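Local coordinates for protein tryptophan halogenase superfamily (Brevundimonas sp. BAL3, PDB 6FRL) that catalyses flavin-dependent halogenation, preferring bromination over chlorination, at residues 92-97 against 455-460; 397-402 against 448-453; 114-119 against 130-135. All coordinates share one frame; numbering follows the deposited sequence.

In the fold
From the N terminus, the chain leaves strand 87-91, makes the turn at 92-97 that opens contact 1, and returns as strand 99-103 at the edge of the seven-stranded sheet. Contact 3 comes next and closes a short loop, bringing the loop 130-135 back to the start of helix 116-125. Much later helix 376-402 opens contact 2, completed at 448-453 on helix 447-456. The end of that helix and the loop after it, 455-460, close contact 1, whose long loop encloses the other two; these follow in series and do not cross. Helix 447-456 and the residue after it link all three: L451 and D455 touch L132 of contact 3, and the F457 ring packs on H400 O.

Contact 1 of 3, residues 92-97 against 455-460; sequences DWSGPG and DGFGLY
This is a small, mixed contact, part apolar and part water-bridged, between the turn linking strands 87-91 and 99-103 and the C-terminal end of helix 447-456. W93 and F457 carry the apolar half: F457 CE1 lies 3.5 Å from W93 CB, and F457 CZ is 4.0 Å from W93 CE3, which sits at the edge of the phenyl ring. With its CG anti to the carbonyl carbon (chi1 -69°), F457 sends its ring back to the hairpin turn. The indole itself runs on into an aromatic cluster, meeting W412 and F90 edge-to-face, a place suited to a large flat residue. F457 is the first residue to leave helical geometry, and G458 follows as the C-prime residue of a Schellman motif; its positive phi suits glycine, and G458 N bonds D455 O at 3.1 Å. S94 OG stands 3.7 Å from G456 O, and a small hydroxyl suits this gap, which water spans: water 1 lies 2.6 Å from S94 OG and donates to G456 O at 2.8 Å. A second water also donates to G456 O, but its link to S94 OG is weak. Within the turn, D92 OD1 accepts G97 N at 3.0 Å.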
ATOM      1  N   ASP B  92       4.915  28.225 -17.427  1.00 30.70           N
ATOM      2  CA  ASP B  92       4.644  29.535 -16.807  1.00 34.94           C
ATOM      3  C   ASP B  92       3.940  29.488 -15.431  1.00 36.42           C
ATOM      4  O   ASP B  92       3.333  30.487 -15.056  1.00 40.09           O
ATOM      5  CB  ASP B  92       3.872  30.492 -17.764  1.00 34.71           C
ATOM      6  CG  ASP B  92       4.553  30.659 -19.131  1.00 37.03           C
ATOM      7  OD1 ASP B  92       5.796  30.516 -19.287  1.00 42.25           O
ATOM      8  OD2 ASP B  92       3.833  30.950 -20.082  1.00 37.00           O
ATOM      9  N   TRP B  93       4.029  28.382 -14.675  1.00 37.03           N
ATOM     10  CA  TRP B  93       3.411  28.326 -13.314  1.00 36.65           C
ATOM     11  C   TRP B  93       4.289  29.003 -12.249  1.00 38.54           C
ATOM     12  O   TRP B  93       3.806  29.358 -11.166  1.00 33.53           O
ATOM     13  CB  TRP B  93       3.044  26.879 -12.885  1.00 34.49           C
ATOM     14  CG  TRP B  93       1.880  26.316 -13.645  1.00 33.45           C
ATOM     15  CD1 TRP B  93       1.842  26.014 -14.988  1.00 33.96           C
ATOM     16  CD2 TRP B  93       0.565  26.035 -13.136  1.00 32.14           C
ATOM     17  NE1 TRP B  93       0.584  25.556 -15.333  1.00 34.64           N
ATOM     18  CE2 TRP B  93      -0.214  25.566 -14.220  1.00 32.25           C
ATOM     19  CE3 TRP B  93      -0.033  26.137 -11.876  1.00 30.31           C
ATOM     20  CZ2 TRP B  93      -1.546  25.196 -14.071  1.00 33.19           C
ATOM     21  CZ3 TRP B  93      -1.361  25.752 -11.732  1.00 28.94           C
ATOM     22  CH2 TRP B  93      -2.099  25.292 -12.815  1.00 30.38           C
ATOM     23  N   SER B  94       5.576  29.148 -12.560  1.00 43.27           N
ATOM     24  CA  SER B  94       6.545  29.773 -11.657  1.00 47.39           C
ATOM     25  C   SER B  94       6.979  31.196 -12.098  1.00 53.56           C
ATOM     26  O   SER B  94       7.829  31.800 -11.454  1.00 66.13           O
ATOM     27  CB  SER B  94       7.766  28.850 -11.490  1.00 46.42           C
ATOM     28  OG  SER B  94       7.485  27.777 -10.610  1.00 44.30           O
ATOM     29  N   GLY B  95       6.353  31.734 -13.149  1.00 54.68           N
ATOM     30  CA  GLY B  95       6.752  32.968 -13.800  1.00 53.22           C
ATOM     31  C   GLY B  95       7.110  32.718 -15.261  1.00 53.72           C
ATOM     32  O   GLY B  95       7.451  31.585 -15.620  1.00 46.47           O
ATOM     33  N   PRO B  96       7.020  33.763 -16.115  1.00 56.23           N
ATOM     34  CA  PRO B  96       7.407  33.720 -17.524  1.00 53.96           C
ATOM     35  C   PRO B  96       8.643  32.877 -17.867  1.00 51.55           C
ATOM     36  O   PRO B  96       9.723  33.093 -17.300  1.00 45.73           O
ATOM     37  CB  PRO B  96       7.666  35.197 -17.831  1.00 55.75           C
ATOM     38  CG  PRO B  96       6.608  35.897 -17.045  1.00 59.63           C
ATOM     39  CD  PRO B  96       6.283  35.017 -15.847  1.00 62.49           C
ATOM     40  N   GLY B  97       8.452  31.914 -18.775  1.00 47.89           N
ATOM     41  CA  GLY B  97       9.506  31.014 -19.212  1.00 46.64           C
ATOM     42  C   GLY B  97       9.682  29.737 -18.393  1.00 47.57           C
ATOM     43  O   GLY B  97      10.434  28.837 -18.832  1.00 43.26           O
ATOM     44  N   ASP B 455       9.678  19.618  -7.215  1.00 26.79           N
ATOM     45  CA  ASP B 455      10.803  20.115  -7.990  1.00 27.82           C
ATOM     46  C   ASP B 455      10.405  21.135  -9.041  1.00 28.07           C
ATOM     47  O   ASP B 455      11.091  22.137  -9.225  1.00 27.58           O
ATOM     48  CB  ASP B 455      11.574  18.970  -8.651  1.00 26.82           C
ATOM     49  CG  ASP B 455      12.508  19.449  -9.690  1.00 26.11           C
ATOM     50  OD1 ASP B 455      13.527  20.024  -9.274  1.00 26.72           O
ATOM     51  OD2 ASP B 455      12.199  19.279 -10.904  1.00 25.50           O
ATOM     52  N   GLY B 456       9.304  20.900  -9.737  1.00 30.71           N
ATOM     53  CA  GLY B 456       8.793  21.869 -10.736  1.00 30.22           C
ATOM     54  C   GLY B 456       8.495  23.259 -10.184  1.00 29.31           C
ATOM     55  O   GLY B 456       8.724  24.260 -10.859  1.00 29.49           O
ATOM     56  N   PHE B 457       7.977  23.322  -8.954  1.00 29.87           N
ATOM     57  CA  PHE B 457       7.762  24.608  -8.288  1.00 31.60           C
ATOM     58  C   PHE B 457       8.901  25.076  -7.390  1.00 28.97           C
ATOM     59  O   PHE B 457       8.725  26.039  -6.680  1.00 29.18           O
ATOM     60  CB  PHE B 457       6.459  24.583  -7.494  1.00 35.60           C
ATOM     61  CG  PHE B 457       5.248  24.546  -8.354  1.00 39.89           C
ATOM     62  CD1 PHE B 457       4.697  25.715  -8.834  1.00 45.80           C
ATOM     63  CD2 PHE B 457       4.674  23.341  -8.707  1.00 40.88           C
ATOM     64  CE1 PHE B 457       3.561  25.675  -9.619  1.00 49.03           C
ATOM     65  CE2 PHE B 457       3.561  23.290  -9.509  1.00 45.04           C
ATOM     66  CZ  PHE B 457       2.994  24.459  -9.971  1.00 46.95           C
ATOM     67  N   GLY B 458      10.053  24.414  -7.425  1.00 29.35           N
ATOM     68  CA  GLY B 458      11.221  24.825  -6.671  1.00 28.73           C
ATOM     69  C   GLY B 458      11.145  24.732  -5.146  1.00 30.63           C
ATOM     70  O   GLY B 458      11.836  25.491  -4.464  1.00 29.38           O
ATOM     71  N   LEU B 459      10.333  23.812  -4.602  1.00 31.30           N
ATOM     72  CA  LEU B 459      10.272  23.600  -3.148  1.00 29.66           C
ATOM     73  C   LEU B 459      11.086  22.373  -2.732  1.00 30.03           C
ATOM     74  O   LEU B 459      10.695  21.264  -3.027  1.00 31.73           O
ATOM     75  CB  LEU B 459       8.822  23.459  -2.689  1.00 31.19           C
ATOM     76  CG  LEU B 459       8.644  23.261  -1.150  1.00 33.36           C
ATOM     77  CD1 LEU B 459       9.186  24.439  -0.321  1.00 33.15           C
ATOM     78  CD2 LEU B 459       7.208  22.968  -0.758  1.00 32.52           C
ATOM     79  N   TYR B 460      12.181  22.588  -1.998  1.00 30.52           N
ATOM     80  CA  TYR B 460      13.129  21.538  -1.622  1.00 29.72           C
ATOM     81  C   TYR B 460      13.351  21.506  -0.124  1.00 30.24           C
ATOM     82  O   TYR B 460      13.248  22.535   0.509  1.00 30.66           O
ATOM     83  CB  TYR B 460      14.475  21.807  -2.294  1.00 30.69           C
ATOM     84  CG  TYR B 460      14.395  21.918  -3.792  1.00 31.45           C
ATOM     85  CD1 TYR B 460      14.189  20.774  -4.574  1.00 33.10           C
ATOM     86  CD2 TYR B 460      14.504  23.144  -4.437  1.00 31.49           C
ATOM     87  CE1 TYR B 460      14.107  20.842  -5.955  1.00 33.17           C
ATOM     88  CE2 TYR B 460      14.424  23.224  -5.827  1.00 34.29           C
ATOM     89  CZ  TYR B 460      14.228  22.052  -6.575  1.00 34.04           C
ATOM     90  OH  TYR B 460      14.140  22.085  -7.942  1.00 33.13           O
TER
HETATM   91  O   HOH W   1       7.028  25.927 -12.396  1.00 24.82           O
HETATM   92  O   HOH W   2      10.648  26.579 -10.550  1.00 35.12           O

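Contact 2 of 3, residues 397-402 against 448-453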
ATOM      1  N   ILE B 397      -4.113  17.939  -6.951  1.00 28.95           N
ATOM      2  CA  ILE B 397      -4.485  19.100  -7.795  1.00 28.61           C
ATOM      3  C   ILE B 397      -4.253  20.438  -7.049  1.00 29.04           C
ATOM      4  O   ILE B 397      -3.634  21.351  -7.572  1.00 25.81           O
ATOM      5  CB  ILE B 397      -5.938  18.985  -8.334  1.00 25.53           C
ATOM      6  CG1 ILE B 397      -5.991  17.844  -9.365  1.00 25.36           C
ATOM      7  CG2 ILE B 397      -6.387  20.299  -8.975  1.00 22.31           C
ATOM      8  CD1 ILE B 397      -7.371  17.336  -9.699  1.00 24.51           C
ATOM      9  N   ILE B 398      -4.736  20.521  -5.816  1.00 29.61           N
ATOM     10  CA  ILE B 398      -4.533  21.695  -4.971  1.00 29.79           C
ATOM     11  C   ILE B 398      -3.052  22.150  -4.911  1.00 30.77           C
ATOM     12  O   ILE B 398      -2.749  23.348  -5.093  1.00 33.12           O
ATOM     13  CB  ILE B 398      -5.063  21.423  -3.539  1.00 29.25           C
ATOM     14  CG1 ILE B 398      -6.589  21.413  -3.559  1.00 28.26           C
ATOM     15  CG2 ILE B 398      -4.561  22.497  -2.560  1.00 28.68           C
ATOM     16  CD1 ILE B 398      -7.220  20.867  -2.304  1.00 30.53           C
ATOM     17  N   LEU B 399      -2.151  21.192  -4.667  1.00 27.41           N
ATOM     18  CA  LEU B 399      -0.716  21.465  -4.553  1.00 26.85           C
ATOM     19  C   LEU B 399      -0.175  22.326  -5.682  1.00 26.81           C
ATOM     20  O   LEU B 399       0.674  23.193  -5.424  1.00 28.74           O
ATOM     21  CB  LEU B 399       0.113  20.156  -4.464  1.00 26.21           C
ATOM     22  CG  LEU B 399       1.604  20.327  -4.159  1.00 25.66           C
ATOM     23  CD1 LEU B 399       1.821  20.928  -2.784  1.00 27.06           C
ATOM     24  CD2 LEU B 399       2.361  19.032  -4.280  1.00 26.04           C
ATOM     25  N   HIS B 400      -0.641  22.076  -6.911  1.00 26.18           N
ATOM     26  CA  HIS B 400      -0.159  22.787  -8.099  1.00 27.89           C
ATOM     27  C   HIS B 400      -0.417  24.325  -7.956  1.00 31.45           C
ATOM     28  O   HIS B 400       0.436  25.181  -8.293  1.00 32.98           O
ATOM     29  CB  HIS B 400      -0.838  22.271  -9.372  1.00 28.26           C
ATOM     30  CG  HIS B 400      -0.476  20.865  -9.785  1.00 29.49           C
ATOM     31  ND1 HIS B 400      -0.871  19.748  -9.078  1.00 29.09           N
ATOM     32  CD2 HIS B 400       0.154  20.395 -10.903  1.00 29.02           C
ATOM     33  CE1 HIS B 400      -0.475  18.656  -9.718  1.00 27.62           C
ATOM     34  NE2 HIS B 400       0.149  19.021 -10.826  1.00 26.91           N
ATOM     35  N   TYR B 401      -1.591  24.664  -7.450  1.00 31.91           N
ATOM     36  CA  TYR B 401      -1.947  26.064  -7.226  1.00 34.64           C
ATOM     37  C   TYR B 401      -1.209  26.639  -6.006  1.00 33.41           C
ATOM     38  O   TYR B 401      -0.677  27.743  -6.053  1.00 29.71           O
ATOM     39  CB  TYR B 401      -3.464  26.209  -6.993  1.00 34.33           C
ATOM     40  CG  TYR B 401      -4.343  25.943  -8.193  1.00 35.80           C
ATOM     41  CD1 TYR B 401      -4.445  26.883  -9.233  1.00 36.77           C
ATOM     42  CD2 TYR B 401      -5.115  24.773  -8.292  1.00 34.01           C
ATOM     43  CE1 TYR B 401      -5.255  26.643 -10.338  1.00 34.34           C
ATOM     44  CE2 TYR B 401      -5.938  24.541  -9.391  1.00 32.12           C
ATOM     45  CZ  TYR B 401      -6.004  25.478 -10.405  1.00 32.86           C
ATOM     46  OH  TYR B 401      -6.829  25.300 -11.487  1.00 32.75           O
ATOM     47  N   LYS B 402      -1.205  25.868  -4.917  1.00 35.06           N
ATOM     48  CA  LYS B 402      -0.582  26.263  -3.654  1.00 32.55           C
ATOM     49  C   LYS B 402       0.881  26.686  -3.764  1.00 34.05           C
ATOM     50  O   LYS B 402       1.297  27.573  -3.020  1.00 35.02           O
ATOM     51  CB  LYS B 402      -0.716  25.129  -2.646  1.00 30.25           C
ATOM     52  CG  LYS B 402      -0.166  25.438  -1.247  1.00 31.45           C
ATOM     53  CD  LYS B 402      -0.768  26.708  -0.660  1.00 31.54           C
ATOM     54  CE  LYS B 402      -0.629  26.799   0.843  1.00 30.68           C
ATOM     55  NZ  LYS B 402      -1.069  28.137   1.341  1.00 30.55           N
ATOM     56  N   ALA B 448       6.934   9.534  -6.867  1.00 29.87           N
ATOM     57  CA  ALA B 448       7.675  10.217  -7.954  1.00 30.13           C
ATOM     58  C   ALA B 448       6.862  11.358  -8.607  1.00 32.05           C
ATOM     59  O   ALA B 448       7.429  12.341  -9.110  1.00 31.89           O
ATOM     60  CB  ALA B 448       8.160   9.230  -8.999  1.00 27.23           C
ATOM     61  N   SER B 449       5.537  11.240  -8.591  1.00 29.65           N
ATOM     62  CA  SER B 449       4.713  12.307  -9.134  1.00 29.82           C
ATOM     63  C   SER B 449       4.682  13.522  -8.223  1.00 28.15           C
ATOM     64  O   SER B 449       4.590  14.651  -8.706  1.00 27.14           O
ATOM     65  CB  SER B 449       3.301  11.790  -9.423  1.00 30.47           C
ATOM     66  OG  SER B 449       3.346  10.968 -10.574  1.00 28.65           O
ATOM     67  N   TRP B 450       4.726  13.283  -6.915  1.00 27.99           N
ATOM     68  CA  TRP B 450       4.779  14.366  -5.913  1.00 27.96           C
ATOM     69  C   TRP B 450       6.112  15.119  -6.022  1.00 25.99           C
ATOM     70  O   TRP B 450       6.146  16.356  -6.039  1.00 21.86           O
ATOM     71  CB  TRP B 450       4.540  13.796  -4.482  1.00 28.48           C
ATOM     72  CG  TRP B 450       3.107  13.394  -4.295  1.00 28.08           C
ATOM     73  CD1 TRP B 450       2.544  12.209  -4.648  1.00 29.13           C
ATOM     74  CD2 TRP B 450       2.040  14.206  -3.790  1.00 28.61           C
ATOM     75  NE1 TRP B 450       1.199  12.213  -4.372  1.00 29.21           N
ATOM     76  CE2 TRP B 450       0.858  13.434  -3.859  1.00 29.23           C
ATOM     77  CE3 TRP B 450       1.961  15.523  -3.300  1.00 29.94           C
ATOM     78  CZ2 TRP B 450      -0.388  13.926  -3.452  1.00 31.05           C
ATOM     79  CZ3 TRP B 450       0.724  16.006  -2.876  1.00 30.08           C
ATOM     80  CH2 TRP B 450      -0.429  15.208  -2.954  1.00 29.74           C
ATOM     81  N   LEU B 451       7.195  14.331  -6.116  1.00 25.95           N
ATOM     82  CA  LEU B 451       8.546  14.823  -6.407  1.00 25.41           C
ATOM     83  C   LEU B 451       8.595  15.733  -7.626  1.00 24.21           C
ATOM     84  O   LEU B 451       9.206  16.791  -7.569  1.00 23.49           O
ATOM     85  CB  LEU B 451       9.515  13.669  -6.595  1.00 25.79           C
ATOM     86  CG  LEU B 451      11.003  13.981  -6.794  1.00 27.02           C
ATOM     87  CD1 LEU B 451      11.558  14.951  -5.755  1.00 27.28           C
ATOM     88  CD2 LEU B 451      11.828  12.693  -6.750  1.00 26.37           C
ATOM     89  N   ALA B 452       7.935  15.335  -8.715  1.00 24.20           N
ATOM     90  CA  ALA B 452       7.924  16.144  -9.951  1.00 23.69           C
ATOM     91  C   ALA B 452       7.309  17.525  -9.720  1.00 24.27           C
ATOM     92  O   ALA B 452       7.753  18.536 -10.288  1.00 24.18           O
ATOM     93  CB  ALA B 452       7.182  15.423 -11.068  1.00 22.33           C
ATOM     94  N   ILE B 453       6.271  17.566  -8.891  1.00 23.86           N
ATOM     95  CA  ILE B 453       5.615  18.830  -8.599  1.00 23.66           C
ATOM     96  C   ILE B 453       6.463  19.666  -7.618  1.00 25.55           C
ATOM     97  O   ILE B 453       6.684  20.868  -7.853  1.00 23.13           O
ATOM     98  CB  ILE B 453       4.172  18.599  -8.110  1.00 22.98           C
ATOM     99  CG1 ILE B 453       3.368  17.771  -9.162  1.00 22.17           C
ATOM    100  CG2 ILE B 453       3.483  19.932  -7.795  1.00 23.61           C
ATOM    101  CD1 ILE B 453       3.447  18.241 -10.608  1.00 21.17           C
TER
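H400 NE2, which packs against I453 CD1 at 3.4 Å, is hydrogen-bonded to E351 OE2, while ND1 of the same ring bonds F396 O one turn back. Held at both nitrogens, the imidazole has its rotation fixed and offers the isoleucine a steady surface. I453 divides its branches between two partners. Its CG1 arm, anti to the carbonyl carbon (chi1 -56°), carries CD1 to the histidine, and CG2 meets L399 CD2 at 3.8 Å; a beta-branched residue suits a place where two neighbours must be touched at once. These residues join helices 376-402 and 447-456, which run nearly parallel here, their axes 11.0 Å apart and crossing at -16°. Both belong to what is probably the helical pyramid of flavin-dependent halogenases, as in PrnA. L399 lies between the two residues of the facing helix: CD2 also reaches W450, 3.7 Å from its CE3 and equally far from CZ3. A leucine suits this place, its branched end touching both indole and isoleucine methyl. A broad indole suits W450, which also meets F396 edge-to-face and K427 in a cation-pi contact while NE1 bonds F445 O. Helix 422-434 flanks the pair, with I428 on L399 and L424 on W450.

Contact 3 of 3, residues 114-119 against 130-135; sequences IGFHHY and APLAAY
The Y135 ring receives F116 CZ over one face, 3.4 Å above its plane and nearer the ring's margin than its centre, while L132 O lies in plane at its edge. Around the F116 ring, L132 CD1 comes in at the edge, 4.1 Å from CE2. The two ring planes meet at 53°, with centroids 5.0 Å apart, and F116 CZ is 3.5 Å from both Y135 CG and Y135 CD2. F116, near the start of helix 116-125, stretches across to the loop because its CG is anti to the backbone nitrogen (chi1 176°). On the other side a short 3-10 turn spans 132-134, and Y135 N bonds L132 O at 3.0 Å; this turn brings L132 and Y135 round to the same phenyl ring. Tyrosine suits its place by joining an aromatic face to a polar tip, since Y135 OH is hydrogen-bonded to R484 NH1. A leucine here would probably leave that arginine without its hydroxyl partner and F116 CZ without a flat surface to rest on. Beyond the pair, helix 473-492 packs M483 on F116 and L480 on Y135, W120 of helix 116-125 meets the tyrosine ring, and L132 faces helix 447-456.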
ATOM      1  N   ILE B 114      17.990   4.256  -0.090  1.00 55.70           N
ATOM      2  CA  ILE B 114      17.820   5.690  -0.008  1.00 48.18           C
ATOM      3  C   ILE B 114      17.376   6.183  -1.381  1.00 42.95           C
ATOM      4  O   ILE B 114      17.847   5.720  -2.422  1.00 43.01           O
ATOM      5  CB  ILE B 114      19.120   6.376   0.473  1.00 48.92           C
ATOM      6  CG1 ILE B 114      19.428   5.920   1.906  1.00 51.11           C
ATOM      7  CG2 ILE B 114      19.000   7.898   0.438  1.00 48.72           C
ATOM      8  CD1 ILE B 114      20.870   6.099   2.320  1.00 52.86           C
ATOM      9  N   GLY B 115      16.436   7.108  -1.366  1.00 39.12           N
ATOM     10  CA  GLY B 115      15.848   7.626  -2.571  1.00 37.40           C
ATOM     11  C   GLY B 115      16.843   8.502  -3.312  1.00 34.45           C
ATOM     12  O   GLY B 115      17.565   9.322  -2.707  1.00 30.83           O
ATOM     13  N   PHE B 116      16.836   8.361  -4.633  1.00 30.82           N
ATOM     14  CA  PHE B 116      17.723   9.142  -5.470  1.00 31.28           C
ATOM     15  C   PHE B 116      17.747  10.642  -5.159  1.00 33.42           C
ATOM     16  O   PHE B 116      18.819  11.247  -5.134  1.00 35.09           O
ATOM     17  CB  PHE B 116      17.354   8.958  -6.938  1.00 29.42           C
ATOM     18  CG  PHE B 116      18.176   9.809  -7.859  1.00 26.20           C
ATOM     19  CD1 PHE B 116      19.498   9.502  -8.092  1.00 25.02           C
ATOM     20  CD2 PHE B 116      17.616  10.905  -8.488  1.00 24.78           C
ATOM     21  CE1 PHE B 116      20.252  10.295  -8.923  1.00 26.58           C
ATOM     22  CE2 PHE B 116      18.361  11.689  -9.331  1.00 25.55           C
ATOM     23  CZ  PHE B 116      19.689  11.397  -9.535  1.00 26.62           C
ATOM     24  N   HIS B 117      16.567  11.244  -4.969  1.00 33.47           N
ATOM     25  CA  HIS B 117      16.470  12.688  -4.790  1.00 32.49           C
ATOM     26  C   HIS B 117      17.370  13.265  -3.663  1.00 32.75           C
ATOM     27  O   HIS B 117      17.818  14.414  -3.778  1.00 32.29           O
ATOM     28  CB  HIS B 117      15.023  13.131  -4.634  1.00 33.75           C
ATOM     29  CG  HIS B 117      14.349  12.649  -3.386  1.00 33.56           C
ATOM     30  ND1 HIS B 117      13.743  11.414  -3.294  1.00 31.69           N
ATOM     31  CD2 HIS B 117      14.124  13.268  -2.201  1.00 35.15           C
ATOM     32  CE1 HIS B 117      13.179  11.288  -2.106  1.00 32.23           C
ATOM     33  NE2 HIS B 117      13.418  12.391  -1.412  1.00 34.86           N
ATOM     34  N   HIS B 118      17.666  12.464  -2.633  1.00 31.48           N
ATOM     35  CA  HIS B 118      18.584  12.868  -1.538  1.00 32.36           C
ATOM     36  C   HIS B 118      20.024  13.064  -2.027  1.00 30.21           C
ATOM     37  O   HIS B 118      20.633  14.075  -1.745  1.00 26.59           O
ATOM     38  CB  HIS B 118      18.568  11.857  -0.377  1.00 33.74           C
ATOM     39  CG  HIS B 118      17.230  11.737   0.288  1.00 34.00           C
ATOM     40  ND1 HIS B 118      16.612  12.809   0.898  1.00 36.40           N
ATOM     41  CD2 HIS B 118      16.382  10.693   0.413  1.00 33.53           C
ATOM     42  CE1 HIS B 118      15.457  12.422   1.399  1.00 37.40           C
ATOM     43  NE2 HIS B 118      15.284  11.146   1.101  1.00 37.26           N
ATOM     44  N   TYR B 119      20.533  12.116  -2.803  1.00 27.77           N
ATOM     45  CA  TYR B 119      21.842  12.257  -3.408  1.00 30.15           C
ATOM     46  C   TYR B 119      21.866  13.485  -4.361  1.00 32.02           C
ATOM     47  O   TYR B 119      22.805  14.297  -4.324  1.00 30.18           O
ATOM     48  CB  TYR B 119      22.225  10.982  -4.150  1.00 32.98           C
ATOM     49  CG  TYR B 119      22.360   9.759  -3.273  1.00 35.60           C
ATOM     50  CD1 TYR B 119      23.548   9.464  -2.606  1.00 38.70           C
ATOM     51  CD2 TYR B 119      21.289   8.871  -3.123  1.00 40.60           C
ATOM     52  CE1 TYR B 119      23.660   8.324  -1.797  1.00 43.46           C
ATOM     53  CE2 TYR B 119      21.379   7.721  -2.326  1.00 42.67           C
ATOM     54  CZ  TYR B 119      22.561   7.447  -1.669  1.00 45.35           C
ATOM     55  OH  TYR B 119      22.620   6.314  -0.882  1.00 50.28           O
ATOM     56  N   ALA B 130      22.387  20.836 -12.535  1.00 48.36           N
ATOM     57  CA  ALA B 130      21.616  19.925 -13.407  1.00 45.35           C
ATOM     58  C   ALA B 130      20.198  19.659 -12.882  1.00 40.84           C
ATOM     59  O   ALA B 130      20.047  19.170 -11.760  1.00 37.22           O
ATOM     60  CB  ALA B 130      22.337  18.600 -13.589  1.00 42.59           C
ATOM     61  N   PRO B 131      19.164  19.942 -13.707  1.00 37.29           N
ATOM     62  CA  PRO B 131      17.801  19.758 -13.222  1.00 34.26           C
ATOM     63  C   PRO B 131      17.540  18.306 -12.830  1.00 33.72           C
ATOM     64  O   PRO B 131      18.155  17.381 -13.374  1.00 32.32           O
ATOM     65  CB  PRO B 131      16.933  20.112 -14.437  1.00 36.28           C
ATOM     66  CG  PRO B 131      17.843  20.714 -15.464  1.00 37.15           C
ATOM     67  CD  PRO B 131      19.211  20.193 -15.163  1.00 35.82           C
ATOM     68  N   LEU B 132      16.639  18.100 -11.879  1.00 33.92           N
ATOM     69  CA  LEU B 132      16.249  16.748 -11.511  1.00 33.62           C
ATOM     70  C   LEU B 132      15.718  15.936 -12.739  1.00 34.14           C
ATOM     71  O   LEU B 132      15.959  14.716 -12.828  1.00 33.48           O
ATOM     72  CB  LEU B 132      15.221  16.799 -10.392  1.00 32.98           C
ATOM     73  CG  LEU B 132      14.665  15.464  -9.909  1.00 33.10           C
ATOM     74  CD1 LEU B 132      15.683  14.730  -9.061  1.00 32.56           C
ATOM     75  CD2 LEU B 132      13.381  15.730  -9.159  1.00 36.18           C
ATOM     76  N   ALA B 133      15.035  16.616 -13.666  1.00 32.96           N
ATOM     77  CA  ALA B 133      14.535  16.021 -14.921  1.00 35.74           C
ATOM     78  C   ALA B 133      15.586  15.386 -15.864  1.00 37.83           C
ATOM     79  O   ALA B 133      15.251  14.518 -16.679  1.00 40.52           O
ATOM     80  CB  ALA B 133      13.727  17.065 -15.686  1.00 36.44           C
ATOM     81  N   ALA B 134      16.845  15.813 -15.767  1.00 36.69           N
ATOM     82  CA  ALA B 134      17.893  15.141 -16.514  1.00 38.79           C
ATOM     83  C   ALA B 134      18.084  13.695 -16.112  1.00 35.32           C
ATOM     84  O   ALA B 134      18.783  12.980 -16.809  1.00 43.08           O
ATOM     85  CB  ALA B 134      19.208  15.874 -16.383  1.00 42.12           C
ATOM     86  N   TYR B 135      17.494  13.267 -15.003  1.00 31.01           N
ATOM     87  CA  TYR B 135      17.614  11.881 -14.551  1.00 29.72           C
ATOM     88  C   TYR B 135      16.366  11.041 -14.745  1.00 28.08           C
ATOM     89  O   TYR B 135      16.296   9.957 -14.193  1.00 26.19           O
ATOM     90  CB  TYR B 135      18.039  11.828 -13.090  1.00 30.43           C
ATOM     91  CG  TYR B 135      19.294  12.594 -12.823  1.00 31.55           C
ATOM     92  CD1 TYR B 135      19.240  13.943 -12.494  1.00 32.70           C
ATOM     93  CD2 TYR B 135      20.546  11.979 -12.884  1.00 35.07           C
ATOM     94  CE1 TYR B 135      20.391  14.673 -12.266  1.00 34.44           C
ATOM     95  CE2 TYR B 135      21.717  12.708 -12.648  1.00 33.87           C
ATOM     96  CZ  TYR B 135      21.617  14.050 -12.329  1.00 33.24           C
ATOM     97  OH  TYR B 135      22.746  14.773 -12.075  1.00 37.06           O
TER